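Local coordinates for protein kinase (PDB 3PY9), which is a membrane Ser/Thr kinase, probably phosphorylating serine and threonine residues, whose extracellular PASTA region probably binds muropeptides of the cell wall, at residues A[98-103]-A[133-138]; A[76-81]-A[93-98]; A[82-87]-A[112-117]; A[142-147]-A[193-198]; A[36-41]-A[71-76]. All blocks are in the same frame, centred on the assembly; numbering follows the deposited sequence.

Interaction 1 of 5, residues A[98-103]-A[133-138]. With EU (europium ion), chain E.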
# COMPACT_ATOMS: atom_id res chain seq x y z
N LYS A 98 -17.20 -21.75 5.81
CA LYS A 98 -18.11 -21.44 4.71
C LYS A 98 -18.98 -20.19 4.94
O LYS A 98 -19.61 -19.70 4.00
CB LYS A 98 -18.98 -22.67 4.39
CG LYS A 98 -18.17 -23.96 4.18
CD LYS A 98 -19.03 -25.13 3.66
CE LYS A 98 -18.34 -26.49 3.92
NZ LYS A 98 -16.93 -26.59 3.40
N ASP A 99 -19.00 -19.67 6.16
CA ASP A 99 -19.77 -18.46 6.49
C ASP A 99 -18.91 -17.21 6.20
O ASP A 99 -18.35 -16.60 7.12
CB ASP A 99 -20.25 -18.50 7.95
CG ASP A 99 -20.83 -17.17 8.44
OD1 ASP A 99 -21.23 -16.32 7.60
OD2 ASP A 99 -20.90 -16.95 9.67
N VAL A 100 -18.79 -16.86 4.93
CA VAL A 100 -17.89 -15.78 4.53
C VAL A 100 -18.64 -14.72 3.75
O VAL A 100 -19.28 -15.02 2.74
CB VAL A 100 -16.68 -16.29 3.71
CG1 VAL A 100 -15.70 -15.16 3.44
CG2 VAL A 100 -15.96 -17.41 4.47
N THR A 101 -18.59 -13.49 4.24
CA THR A 101 -19.19 -12.37 3.54
C THR A 101 -18.09 -11.52 2.88
O THR A 101 -17.06 -11.27 3.47
CB THR A 101 -20.09 -11.55 4.49
OG1 THR A 101 -19.38 -11.29 5.70
CG2 THR A 101 -21.35 -12.34 4.85
N ILE A 102 -18.32 -11.11 1.63
CA ILE A 102 -17.43 -10.20 0.91
C ILE A 102 -17.93 -8.75 0.95
O ILE A 102 -19.12 -8.48 0.81
CB ILE A 102 -17.25 -10.59 -0.57
CG1 ILE A 102 -17.02 -12.10 -0.73
CG2 ILE A 102 -16.12 -9.73 -1.25
CD1 ILE A 102 -15.63 -12.60 -0.31
N GLU A 103 -16.97 -7.84 1.12
CA GLU A 103 -17.16 -6.39 1.07
C GLU A 103 -16.14 -5.83 0.10
O GLU A 103 -14.94 -6.11 0.22
CB GLU A 103 -16.83 -5.79 2.43
CG GLU A 103 -17.68 -6.29 3.55
CD GLU A 103 -18.60 -5.22 4.03
OE1 GLU A 103 -18.11 -4.06 4.09
OE2 GLU A 103 -19.79 -5.53 4.33
N ILE A 133 -16.84 -14.70 9.08
CA ILE A 133 -15.65 -14.14 8.43
C ILE A 133 -16.12 -13.07 7.45
O ILE A 133 -17.13 -13.24 6.75
CB ILE A 133 -14.80 -15.15 7.62
CG1 ILE A 133 -14.66 -16.52 8.32
CG2 ILE A 133 -13.45 -14.53 7.27
CD1 ILE A 133 -13.58 -16.62 9.34
N LYS A 134 -15.41 -11.95 7.44
CA LYS A 134 -15.59 -10.93 6.43
C LYS A 134 -14.28 -10.74 5.67
O LYS A 134 -13.21 -10.61 6.27
CB LYS A 134 -16.05 -9.64 7.09
CG LYS A 134 -16.68 -8.65 6.16
CD LYS A 134 -17.38 -7.56 6.96
CE LYS A 134 -18.74 -8.01 7.49
NZ LYS A 134 -19.76 -8.10 6.38
N LEU A 135 -14.37 -10.76 4.35
CA LEU A 135 -13.23 -10.55 3.51
C LEU A 135 -13.44 -9.26 2.75
O LEU A 135 -14.56 -8.97 2.28
CB LEU A 135 -13.03 -11.72 2.52
CG LEU A 135 -12.67 -13.11 3.08
CD1 LEU A 135 -12.28 -14.03 1.95
CD2 LEU A 135 -11.55 -13.11 4.14
N TYR A 136 -12.36 -8.49 2.62
CA TYR A 136 -12.42 -7.20 1.99
C TYR A 136 -11.71 -7.32 0.66
O TYR A 136 -10.48 -7.48 0.61
CB TYR A 136 -11.77 -6.14 2.87
CG TYR A 136 -12.53 -5.88 4.17
CD1 TYR A 136 -13.46 -4.85 4.25
CD2 TYR A 136 -12.33 -6.68 5.29
CE1 TYR A 136 -14.14 -4.60 5.43
CE2 TYR A 136 -13.02 -6.44 6.47
CZ TYR A 136 -13.92 -5.40 6.53
OH TYR A 136 -14.62 -5.14 7.69
N GLU A 137 -12.50 -7.28 -0.41
CA GLU A 137 -11.99 -7.49 -1.74
C GLU A 137 -11.64 -6.15 -2.33
O GLU A 137 -12.47 -5.25 -2.30
CB GLU A 137 -13.06 -8.15 -2.60
CG GLU A 137 -12.62 -8.51 -4.00
CD GLU A 137 -13.77 -8.97 -4.87
OE1 GLU A 137 -14.88 -9.13 -4.35
OE2 GLU A 137 -13.56 -9.15 -6.08
N SER A 138 -10.44 -6.01 -2.90
CA SER A 138 -10.01 -4.75 -3.49
C SER A 138 -10.77 -4.41 -4.78
O SER A 138 -10.96 -5.27 -5.64
CB SER A 138 -8.50 -4.78 -3.80
OG SER A 138 -8.10 -3.57 -4.43
EU EU E . -23.04 -16.13 10.44
O HOH W 1 -19.80 -13.63 7.59
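Lys134 reaches across Thr101 and Glu103 on one face of a parallel strand pair. Its CB sits 4.0 Å from Thr101 OG1. CG and CD then run beside the CG of Glu103, with CD 3.7 Å from it. A bend at chi3 (-79°) brings CE back near Thr101 OG1, and a second at chi4 turns NZ toward its two acceptors. NZ makes a salt bridge with Glu103 OE2 at 3.3 Å, entering from above the carboxylate plane, and a weak hydrogen bond to Thr101 OG1. Strands 100-105 and 133-138 are the parallel pair of the three-stranded sheet of this PASTA domain; the short segments run 27° apart. Their ladder includes Thr101 N to Ile133 O (2.9 Å, 173° at the hydrogen) and Glu137 N to Glu103 O (2.8 Å). On the other face, Val100 CG1 packs 3.7 Å from Leu135 CG, beneath helix 85-93, which touches both residues. Asp99 OD2 binds the europium ion at 2.4 Å together with Asp130 OD1, and accepts a hydrogen bond from Asn132 N, also of the metal site. A water lies within hydrogen-bonding distance of Asp99 OD1 and of Ile133 O (2.8 Å), with more acceptors around it than protons.

Interaction 2 of 5, residues A[76-81]-A[93-98]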
# COMPACT_ATOMS: atom_id res chain seq x y z
N LYS A 76 -7.32 -23.13 12.50
CA LYS A 76 -6.41 -21.99 12.34
C LYS A 76 -6.84 -21.17 11.12
O LYS A 76 -6.92 -21.68 10.00
CB LYS A 76 -4.96 -22.49 12.18
CG LYS A 76 -4.03 -22.21 13.38
CD LYS A 76 -4.67 -22.37 14.79
CE LYS A 76 -4.87 -23.83 15.26
NZ LYS A 76 -6.33 -24.27 15.23
N MET A 77 -7.14 -19.90 11.35
CA MET A 77 -7.46 -18.99 10.25
C MET A 77 -6.26 -18.88 9.30
O MET A 77 -5.15 -18.53 9.74
CB MET A 77 -7.88 -17.61 10.76
CG MET A 77 -8.32 -16.63 9.66
SD MET A 77 -9.95 -16.99 9.00
CE MET A 77 -10.00 -15.97 7.52
N PRO A 78 -6.48 -19.19 8.01
CA PRO A 78 -5.44 -19.05 7.00
C PRO A 78 -5.20 -17.58 6.64
O PRO A 78 -6.04 -16.72 6.92
CB PRO A 78 -6.01 -19.81 5.81
CG PRO A 78 -7.49 -19.68 5.96
CD PRO A 78 -7.74 -19.69 7.43
N ASN A 79 -4.04 -17.30 6.04
CA ASN A 79 -3.70 -15.96 5.54
C ASN A 79 -4.07 -15.93 4.07
O ASN A 79 -3.49 -16.68 3.25
CB ASN A 79 -2.21 -15.67 5.74
CG ASN A 79 -1.84 -14.22 5.45
OD1 ASN A 79 -1.37 -13.90 4.37
ND2 ASN A 79 -2.04 -13.34 6.42
N VAL A 80 -5.07 -15.11 3.74
CA VAL A 80 -5.64 -15.05 2.38
C VAL A 80 -5.47 -13.66 1.75
O VAL A 80 -5.81 -13.44 0.59
CB VAL A 80 -7.14 -15.51 2.33
CG1 VAL A 80 -7.32 -16.91 2.94
CG2 VAL A 80 -8.05 -14.52 3.05
N ILE A 81 -4.96 -12.72 2.54
CA ILE A 81 -4.64 -11.38 2.08
C ILE A 81 -3.74 -11.40 0.84
O ILE A 81 -2.69 -12.04 0.83
CB ILE A 81 -3.95 -10.58 3.21
CG1 ILE A 81 -4.99 -10.23 4.29
CG2 ILE A 81 -3.29 -9.33 2.66
CD1 ILE A 81 -4.40 -9.92 5.65
N LYS A 93 -12.95 -22.71 2.56
CA LYS A 93 -13.77 -23.92 2.47
C LYS A 93 -12.96 -25.16 2.82
O LYS A 93 -13.43 -26.01 3.58
CB LYS A 93 -14.39 -24.08 1.08
CG LYS A 93 -15.85 -23.68 0.97
CD LYS A 93 -16.42 -23.96 -0.44
CE LYS A 93 -16.92 -25.41 -0.61
NZ LYS A 93 -17.57 -25.65 -1.94
N SER A 94 -11.75 -25.25 2.27
CA SER A 94 -10.85 -26.38 2.51
C SER A 94 -10.64 -26.68 4.00
O SER A 94 -10.14 -27.75 4.37
CB SER A 94 -9.51 -26.18 1.77
OG SER A 94 -8.60 -25.34 2.48
N LEU A 95 -11.03 -25.73 4.85
CA LEU A 95 -10.97 -25.92 6.30
C LEU A 95 -12.35 -25.96 6.95
O LEU A 95 -12.46 -25.95 8.18
CB LEU A 95 -10.11 -24.83 6.94
CG LEU A 95 -8.68 -24.63 6.43
CD1 LEU A 95 -7.99 -23.50 7.20
CD2 LEU A 95 -7.85 -25.92 6.50
N GLY A 96 -13.40 -26.01 6.12
CA GLY A 96 -14.78 -26.03 6.59
C GLY A 96 -15.34 -24.66 6.94
O GLY A 96 -16.44 -24.57 7.50
N LEU A 97 -14.60 -23.60 6.61
CA LEU A 97 -15.04 -22.22 6.83
C LEU A 97 -15.87 -21.71 5.65
O LEU A 97 -15.33 -21.27 4.64
CB LEU A 97 -13.84 -21.29 7.09
CG LEU A 97 -13.01 -21.58 8.34
CD1 LEU A 97 -11.61 -21.00 8.24
CD2 LEU A 97 -13.73 -21.09 9.60
N LYS A 98 -17.20 -21.75 5.81
CA LYS A 98 -18.11 -21.44 4.71
C LYS A 98 -18.98 -20.19 4.94
O LYS A 98 -19.61 -19.70 4.00
CB LYS A 98 -18.98 -22.67 4.39
CG LYS A 98 -18.17 -23.96 4.18
CD LYS A 98 -19.03 -25.13 3.66
CE LYS A 98 -18.34 -26.49 3.92
NZ LYS A 98 -16.93 -26.59 3.40
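Pro78 and the two leucines Leu95 and Leu97 meet in a small apolar contact between the loops on either side of helix 85-93 in the chain. Three apolar pairs carry it. Pro78 CD lies 3.8 Å from Leu95 CD1 and 4.2 Å from Leu97 CD1; the proline and the leucines reach toward each other, each leucine offering its CD1 methyl. Leu95 has CG opposite its own carbonyl carbon (chi1 -55°) and CD1 anti to CA, extended to the proline. Met77 adds its sulfur, SD, 4.4 Å from Leu97 CD1. The polar backbone takes part by packing alone: Lys76 O stands 3.5 Å from Leu95 CD1. Backbone geometry on the leucine side is that of a helix end. Gly96, with phi 82°, is the C-prime residue of a Schellman motif that turns the chain after helix 85-93, and it separates the two leucines that face Pro78. Among its neighbours, the contact lies against Leu92 of helix 85-93, which touches Met77, Pro78 and Leu97, while Met77 also reaches Ile133 of strand 133-138 and Gln118 of strand 115-118.

Interaction 3 of 5, residues A[82-87]-A[112-117]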
# COMPACT_ATOMS: atom_id res chain seq x y z
N GLY A 82 -4.17 -10.73 -0.21
CA GLY A 82 -3.35 -10.65 -1.42
C GLY A 82 -3.61 -11.72 -2.47
O GLY A 82 -3.12 -11.58 -3.59
N LEU A 83 -4.37 -12.76 -2.12
CA LEU A 83 -4.82 -13.78 -3.09
C LEU A 83 -6.04 -13.29 -3.84
O LEU A 83 -6.79 -12.46 -3.29
CB LEU A 83 -5.21 -15.09 -2.38
CG LEU A 83 -4.29 -15.66 -1.29
CD1 LEU A 83 -4.92 -16.92 -0.71
CD2 LEU A 83 -2.86 -15.93 -1.82
N PRO A 84 -6.28 -13.80 -5.07
CA PRO A 84 -7.54 -13.52 -5.78
C PRO A 84 -8.72 -14.08 -4.99
O PRO A 84 -8.55 -15.07 -4.27
CB PRO A 84 -7.41 -14.30 -7.09
CG PRO A 84 -6.00 -14.63 -7.23
CD PRO A 84 -5.39 -14.67 -5.86
N LYS A 85 -9.90 -13.47 -5.15
CA LYS A 85 -11.09 -13.79 -4.37
C LYS A 85 -11.40 -15.27 -4.28
O LYS A 85 -11.65 -15.79 -3.20
CB LYS A 85 -12.33 -13.04 -4.89
CG LYS A 85 -13.56 -13.23 -4.01
CD LYS A 85 -14.77 -12.47 -4.50
CE LYS A 85 -15.47 -13.17 -5.65
NZ LYS A 85 -16.85 -12.62 -5.85
N GLU A 86 -11.40 -15.95 -5.43
CA GLU A 86 -11.78 -17.37 -5.47
C GLU A 86 -10.77 -18.28 -4.78
O GLU A 86 -11.18 -19.21 -4.08
CB GLU A 86 -12.10 -17.83 -6.91
CG GLU A 86 -10.93 -17.86 -7.89
CD GLU A 86 -10.67 -19.26 -8.45
OE1 GLU A 86 -11.56 -19.79 -9.16
OE2 GLU A 86 -9.56 -19.82 -8.21
N GLU A 87 -9.47 -18.01 -4.94
CA GLU A 87 -8.43 -18.74 -4.19
C GLU A 87 -8.66 -18.59 -2.68
O GLU A 87 -8.62 -19.57 -1.93
CB GLU A 87 -7.01 -18.29 -4.59
CG GLU A 87 -5.84 -19.13 -3.99
CD GLU A 87 -4.43 -18.61 -4.38
OE1 GLU A 87 -4.33 -17.64 -5.15
OE2 GLU A 87 -3.41 -19.18 -3.94
N LYS A 112 -7.28 -4.97 -8.05
CA LYS A 112 -8.70 -5.25 -8.21
C LYS A 112 -8.97 -6.76 -8.25
O LYS A 112 -8.27 -7.48 -8.98
CB LYS A 112 -9.26 -4.61 -9.49
CG LYS A 112 -10.77 -4.79 -9.61
CD LYS A 112 -11.35 -4.19 -10.86
CE LYS A 112 -12.87 -4.27 -10.79
NZ LYS A 112 -13.48 -3.01 -11.33
N GLY A 113 -9.94 -7.21 -7.46
CA GLY A 113 -10.30 -8.64 -7.38
C GLY A 113 -9.53 -9.46 -6.34
O GLY A 113 -9.80 -10.65 -6.17
N TYR A 114 -8.58 -8.82 -5.65
CA TYR A 114 -7.76 -9.50 -4.64
C TYR A 114 -8.09 -9.02 -3.24
O TYR A 114 -8.42 -7.85 -3.03
CB TYR A 114 -6.26 -9.32 -4.92
CG TYR A 114 -5.76 -10.00 -6.18
CD1 TYR A 114 -6.28 -9.66 -7.43
CD2 TYR A 114 -4.78 -10.98 -6.14
CE1 TYR A 114 -5.85 -10.29 -8.59
CE2 TYR A 114 -4.33 -11.61 -7.30
CZ TYR A 114 -4.87 -11.25 -8.52
OH TYR A 114 -4.44 -11.84 -9.67
N ILE A 115 -8.02 -9.93 -2.27
CA ILE A 115 -8.35 -9.65 -0.88
C ILE A 115 -7.38 -8.67 -0.20
O ILE A 115 -6.19 -8.94 -0.10
CB ILE A 115 -8.42 -10.97 -0.09
CG1 ILE A 115 -9.37 -11.93 -0.79
CG2 ILE A 115 -8.86 -10.72 1.36
CD1 ILE A 115 -10.69 -11.34 -1.18
N ALA A 116 -7.91 -7.54 0.25
CA ALA A 116 -7.12 -6.50 0.92
C ALA A 116 -7.02 -6.68 2.44
O ALA A 116 -6.10 -6.14 3.07
CB ALA A 116 -7.69 -5.12 0.61
N ASN A 117 -7.96 -7.43 3.03
CA ASN A 117 -8.09 -7.52 4.49
C ASN A 117 -8.97 -8.73 4.87
O ASN A 117 -9.89 -9.12 4.13
CB ASN A 117 -8.66 -6.21 5.06
CG ASN A 117 -8.59 -6.11 6.61
OD1 ASN A 117 -7.54 -5.80 7.19
ND2 ASN A 117 -9.72 -6.36 7.27
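This is a surface contact of backbone bonds and one proline-tyrosine packing, joining the start of helix 85-93 to the loop that leads into strand 115-118. Gly82 N donates to Ile115 O at 2.7 Å, Ile115 N to Leu83 O at 3.0 Å (166° at the hydrogen), and Lys85 N to Gly113 O at 3.0 Å. Pro84, whose CA is 4.2 Å from that of Tyr114, occupies the N-cap position of helix 85-93. The helix of the PASTA domain is therefore tied at its first turn to the beginning of an outer strand of the three-stranded sheet. Tyr114 turns its ring over the proline: with CG anti to its own carbonyl carbon (chi1 -66°), one ring face covers Pro84, whose CB makes a CH-pi contact 4.2 Å from the centroid and 16° off the normal. The closest approach of the two side chains is Pro84 CG to Tyr114 CE2, 3.5 Å. At the ring edge, Tyr114 CD2 lies 3.1 Å from Gly82 O. Gly82 and Gly113 both have positive phi, backbone angles that call for glycine. Beneath the helix start, Ile115 CD1 rests 4.0 Å from Lys85 CA.

Interaction 4 of 5, residues A[142-147]-A[193-198]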
# COMPACT_ATOMS: atom_id res chain seq x y z
N LYS A 142 -9.11 3.97 -6.19
CA LYS A 142 -10.13 4.84 -6.72
C LYS A 142 -9.57 5.59 -7.94
O LYS A 142 -8.47 6.16 -7.87
CB LYS A 142 -10.60 5.81 -5.63
CG LYS A 142 -11.48 6.98 -6.11
CD LYS A 142 -12.89 6.54 -6.45
CE LYS A 142 -13.57 7.59 -7.29
NZ LYS A 142 -15.03 7.45 -7.39
N GLN A 143 -10.32 5.55 -9.05
CA GLN A 143 -9.95 6.26 -10.28
C GLN A 143 -10.59 7.63 -10.22
O GLN A 143 -11.79 7.77 -9.97
CB GLN A 143 -10.44 5.54 -11.53
CG GLN A 143 -9.81 4.16 -11.79
CD GLN A 143 -8.32 4.19 -11.75
OE1 GLN A 143 -7.71 3.80 -10.73
NE2 GLN A 143 -7.71 4.62 -12.85
N VAL A 144 -9.76 8.64 -10.40
CA VAL A 144 -10.21 10.03 -10.41
C VAL A 144 -9.84 10.62 -11.75
O VAL A 144 -8.73 10.40 -12.24
CB VAL A 144 -9.54 10.83 -9.29
CG1 VAL A 144 -9.99 12.31 -9.34
CG2 VAL A 144 -9.89 10.21 -7.94
N TYR A 145 -10.76 11.39 -12.33
CA TYR A 145 -10.56 11.98 -13.63
C TYR A 145 -9.61 13.18 -13.54
O TYR A 145 -9.78 14.06 -12.71
CB TYR A 145 -11.91 12.38 -14.23
CG TYR A 145 -11.83 12.75 -15.69
CD1 TYR A 145 -12.05 11.79 -16.68
CD2 TYR A 145 -11.51 14.07 -16.10
CE1 TYR A 145 -11.97 12.14 -18.03
CE2 TYR A 145 -11.44 14.42 -17.45
CZ TYR A 145 -11.65 13.45 -18.41
OH TYR A 145 -11.58 13.78 -19.74
N VAL A 146 -8.60 13.19 -14.41
CA VAL A 146 -7.65 14.30 -14.49
C VAL A 146 -8.10 15.33 -15.52
O VAL A 146 -7.98 15.10 -16.72
CB VAL A 146 -6.26 13.81 -14.90
CG1 VAL A 146 -5.20 14.92 -14.68
CG2 VAL A 146 -5.91 12.53 -14.14
N GLU A 147 -8.64 16.45 -15.04
CA GLU A 147 -9.08 17.51 -15.92
C GLU A 147 -7.94 18.08 -16.78
O GLU A 147 -6.86 18.42 -16.27
CB GLU A 147 -9.78 18.63 -15.16
CG GLU A 147 -10.45 19.61 -16.13
CD GLU A 147 -11.17 20.75 -15.46
OE1 GLU A 147 -11.24 20.78 -14.21
OE2 GLU A 147 -11.70 21.60 -16.20
N VAL A 193 -7.20 8.38 -13.68
CA VAL A 193 -6.01 7.66 -13.22
C VAL A 193 -6.13 7.49 -11.69
O VAL A 193 -7.00 8.10 -11.07
CB VAL A 193 -4.71 8.46 -13.53
CG1 VAL A 193 -4.59 8.81 -15.04
CG2 VAL A 193 -4.68 9.73 -12.72
N ASP A 194 -5.28 6.66 -11.09
CA ASP A 194 -5.31 6.40 -9.65
C ASP A 194 -5.41 7.70 -8.87
O ASP A 194 -4.63 8.64 -9.10
CB ASP A 194 -4.04 5.68 -9.18
CG ASP A 194 -3.87 4.31 -9.79
OD1 ASP A 194 -4.83 3.75 -10.35
OD2 ASP A 194 -2.75 3.77 -9.70
N GLU A 195 -6.35 7.75 -7.93
CA GLU A 195 -6.39 8.80 -6.90
C GLU A 195 -5.00 9.06 -6.32
O GLU A 195 -4.26 8.13 -6.02
CB GLU A 195 -7.36 8.38 -5.79
CG GLU A 195 -7.46 9.30 -4.59
CD GLU A 195 -8.50 8.81 -3.63
OE1 GLU A 195 -8.46 7.59 -3.31
OE2 GLU A 195 -9.37 9.62 -3.23
N GLY A 196 -4.63 10.34 -6.20
CA GLY A 196 -3.38 10.70 -5.54
C GLY A 196 -2.16 10.68 -6.44
O GLY A 196 -1.05 10.91 -6.00
N SER A 197 -2.38 10.38 -7.72
CA SER A 197 -1.32 10.32 -8.71
C SER A 197 -0.66 11.69 -8.86
O SER A 197 -1.23 12.72 -8.49
CB SER A 197 -1.90 9.91 -10.07
OG SER A 197 -2.34 8.57 -10.06
N THR A 198 0.55 11.69 -9.42
CA THR A 198 1.28 12.94 -9.71
C THR A 198 0.96 13.43 -11.13
O THR A 198 1.16 12.69 -12.09
CB THR A 198 2.79 12.73 -9.62
OG1 THR A 198 3.11 12.21 -8.32
CG2 THR A 198 3.56 14.07 -9.87
O HOH W 2 -8.54 4.69 -3.43
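A two-stranded antiparallel sheet within a PASTA domain, formed by strands 143-146 and 191-194, frames this contact, and the type II turn Asp194-Ser197 leaves from its end. Val144 and Val193 form the hydrogen-bonded pair: Val144 N donates to Val193 O at 2.9 Å (172° at the hydrogen), and Val193 N donates to Val144 O at the same length. The second bond arrives well above the plane of its carbonyl, 37° out of it. One step further, Glu195 N donates to Lys142 O at 2.7 Å, so the pairing extends into the turn. Gly196, which has a positive phi, occupies the turn position suited to glycine. The apolar side of the pair is made by valines and by the aliphatic part of Glu195. Val146 CG2 and Val193 CG2 are 3.4 Å apart, tighter than usual van der Waals packing, while Val144 CG2 lies 3.8 Å from Glu195 CB. Phe166, in the loop following helix 154-162, touches Val144, Val146 and Val193. The glutamate chain itself runs out extended past CG, with CG anti to the backbone N (chi1 176°), which carries its carboxylate across the base of the Lys142 side chain. There Glu195 OE1 stands 3.6 Å from Lys142 CB and accepts a hydrogen bond from a water that in turn accepts one from Lys142 N, each at 2.9 Å.

Interaction 5 of 5, residues A[36-41]-A[71-76]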
# COMPACT_ATOMS: atom_id res chain seq x y z
N ARG A 36 -16.84 -37.70 24.25
CA ARG A 36 -16.66 -36.26 24.04
C ARG A 36 -16.92 -35.89 22.60
O ARG A 36 -16.43 -36.54 21.67
CB ARG A 36 -15.25 -35.85 24.45
CG ARG A 36 -15.02 -35.85 25.96
CD ARG A 36 -13.57 -36.10 26.30
NE ARG A 36 -12.76 -34.89 26.18
CZ ARG A 36 -11.85 -34.66 25.22
NH1 ARG A 36 -11.62 -35.56 24.27
NH2 ARG A 36 -11.17 -33.52 25.23
N SER A 37 -17.72 -34.84 22.42
CA SER A 37 -18.10 -34.39 21.10
C SER A 37 -18.03 -32.87 21.05
O SER A 37 -18.34 -32.18 22.02
CB SER A 37 -19.51 -34.89 20.75
OG SER A 37 -19.92 -34.46 19.47
N TYR A 38 -17.58 -32.35 19.91
CA TYR A 38 -17.65 -30.92 19.68
C TYR A 38 -19.10 -30.44 19.67
O TYR A 38 -19.99 -31.17 19.20
CB TYR A 38 -16.97 -30.58 18.35
CG TYR A 38 -15.46 -30.60 18.42
CD1 TYR A 38 -14.77 -29.85 19.39
CD2 TYR A 38 -14.71 -31.34 17.51
CE1 TYR A 38 -13.37 -29.84 19.45
CE2 TYR A 38 -13.30 -31.34 17.56
CZ TYR A 38 -12.65 -30.59 18.53
OH TYR A 38 -11.27 -30.59 18.57
N SER A 39 -19.34 -29.25 20.21
CA SER A 39 -20.67 -28.63 20.22
C SER A 39 -20.55 -27.11 20.23
O SER A 39 -19.64 -26.56 20.85
CB SER A 39 -21.47 -29.09 21.45
OG SER A 39 -22.72 -28.43 21.56
N ASP A 40 -21.47 -26.45 19.55
CA ASP A 40 -21.55 -25.00 19.60
C ASP A 40 -22.71 -24.60 20.53
O ASP A 40 -22.69 -23.53 21.16
CB ASP A 40 -21.75 -24.44 18.19
CG ASP A 40 -20.74 -25.01 17.19
OD1 ASP A 40 -19.52 -24.78 17.36
OD2 ASP A 40 -21.16 -25.69 16.24
N LYS A 41 -23.71 -25.49 20.61
CA LYS A 41 -24.88 -25.31 21.46
C LYS A 41 -24.60 -25.37 22.98
O LYS A 41 -25.24 -24.67 23.75
CB LYS A 41 -25.93 -26.35 21.06
CG LYS A 41 -27.35 -26.14 21.61
CD LYS A 41 -28.30 -27.17 20.97
CE LYS A 41 -29.63 -27.27 21.68
NZ LYS A 41 -30.29 -28.58 21.35
N GLY A 71 -16.74 -28.15 23.51
CA GLY A 71 -16.86 -26.79 23.02
C GLY A 71 -16.82 -26.77 21.51
O GLY A 71 -16.74 -27.84 20.88
N PRO A 72 -16.86 -25.57 20.91
CA PRO A 72 -16.89 -25.43 19.44
C PRO A 72 -15.67 -26.07 18.75
O PRO A 72 -14.55 -25.93 19.24
CB PRO A 72 -16.87 -23.91 19.24
CG PRO A 72 -17.38 -23.33 20.55
CD PRO A 72 -16.87 -24.27 21.59
N GLU A 73 -15.91 -26.78 17.65
CA GLU A 73 -14.81 -27.25 16.79
C GLU A 73 -14.16 -26.04 16.12
O GLU A 73 -14.88 -25.17 15.62
CB GLU A 73 -15.34 -28.21 15.73
CG GLU A 73 -14.26 -28.93 14.92
CD GLU A 73 -14.83 -29.77 13.80
OE1 GLU A 73 -16.06 -29.77 13.62
OE2 GLU A 73 -14.04 -30.44 13.10
N LYS A 74 -12.83 -25.98 16.13
CA LYS A 74 -12.08 -24.79 15.66
C LYS A 74 -11.00 -25.13 14.63
O LYS A 74 -10.55 -26.27 14.54
CB LYS A 74 -11.43 -24.06 16.85
CG LYS A 74 -12.42 -23.57 17.92
CD LYS A 74 -11.73 -22.73 18.99
CE LYS A 74 -12.75 -22.11 19.93
NZ LYS A 74 -12.11 -21.31 21.03
N VAL A 75 -10.60 -24.12 13.84
CA VAL A 75 -9.44 -24.22 12.93
C VAL A 75 -8.51 -23.01 13.06
O VAL A 75 -8.87 -22.00 13.66
CB VAL A 75 -9.84 -24.33 11.43
CG1 VAL A 75 -10.29 -25.74 11.06
CG2 VAL A 75 -10.91 -23.31 11.07
N LYS A 76 -7.32 -23.13 12.50
CA LYS A 76 -6.41 -21.99 12.34
C LYS A 76 -6.84 -21.17 11.12
O LYS A 76 -6.92 -21.68 10.00
CB LYS A 76 -4.96 -22.49 12.18
CG LYS A 76 -4.03 -22.21 13.38
CD LYS A 76 -4.67 -22.37 14.79
CE LYS A 76 -4.87 -23.83 15.26
NZ LYS A 76 -6.33 -24.27 15.23
O HOH W 3 -17.42 -24.78 15.01
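Tyr38 lies with one ring face over Glu73 where the chain leaves the first PASTA sheet, at the junction between strand 63-69 and the short strand 74-76. The two side chains cross at about a right angle, yet the carboxylate and ring planes are only 4° apart. Glu73 CA makes a CH-pi contact over the ring face, 3.8 Å from the centroid, and its CB and CG continue under the CD2 side, CG being 3.6 Å from Tyr38 CD2. The position of CG follows from its placement anti to the backbone N (chi1 -171°), and the chain continues extended beyond it. The ring edge is turned to the backbone: Tyr38 CD1 is 3.2 Å from Gly71 O, in the plane of the ring. That carbonyl also accepts the hydrogen bond from Ser39 N (3.0 Å), which arrives far above its plane, 63° out of it. Lys70 makes a cation-pi contact with Tyr38, and Ala127 of strand 125-127 touches Pro72. Further along, Asp40 crosses the proline obliquely, its OD1 3.4 Å from Pro72 CB. One water joins the ends of the contact, donating to Asp40 OD1 at 3.2 Å and to Glu73 O at 2.6 Å.

In the fold
Interactions 1, 2 and 3 belong to one PASTA domain: interactions 1 and 3 reach neighbouring strands of the same sheet, with probable hydrogen bonds between Tyr136 O and Ala116 N and between Ser138 N and Tyr114 O, and interaction 2 packs Met77 SD against Ile133 CD1. Interactions 1, 2 and 4 are partly buried, while 3 and 5 lie at the surface. Interaction 1 combines a backbone ladder with apolar packing, and interaction 2 is apolar; interaction 3 joins backbone hydrogen bonds to proline-tyrosine packing, whereas interaction 5 sets a tyrosine face on a glutamate. Interaction 5 adjoins interaction 2 through Val75 and the shared Lys76. Interaction 4 repeats backbone pairing in the following domain, its centre about 49 Å from that of interaction 5.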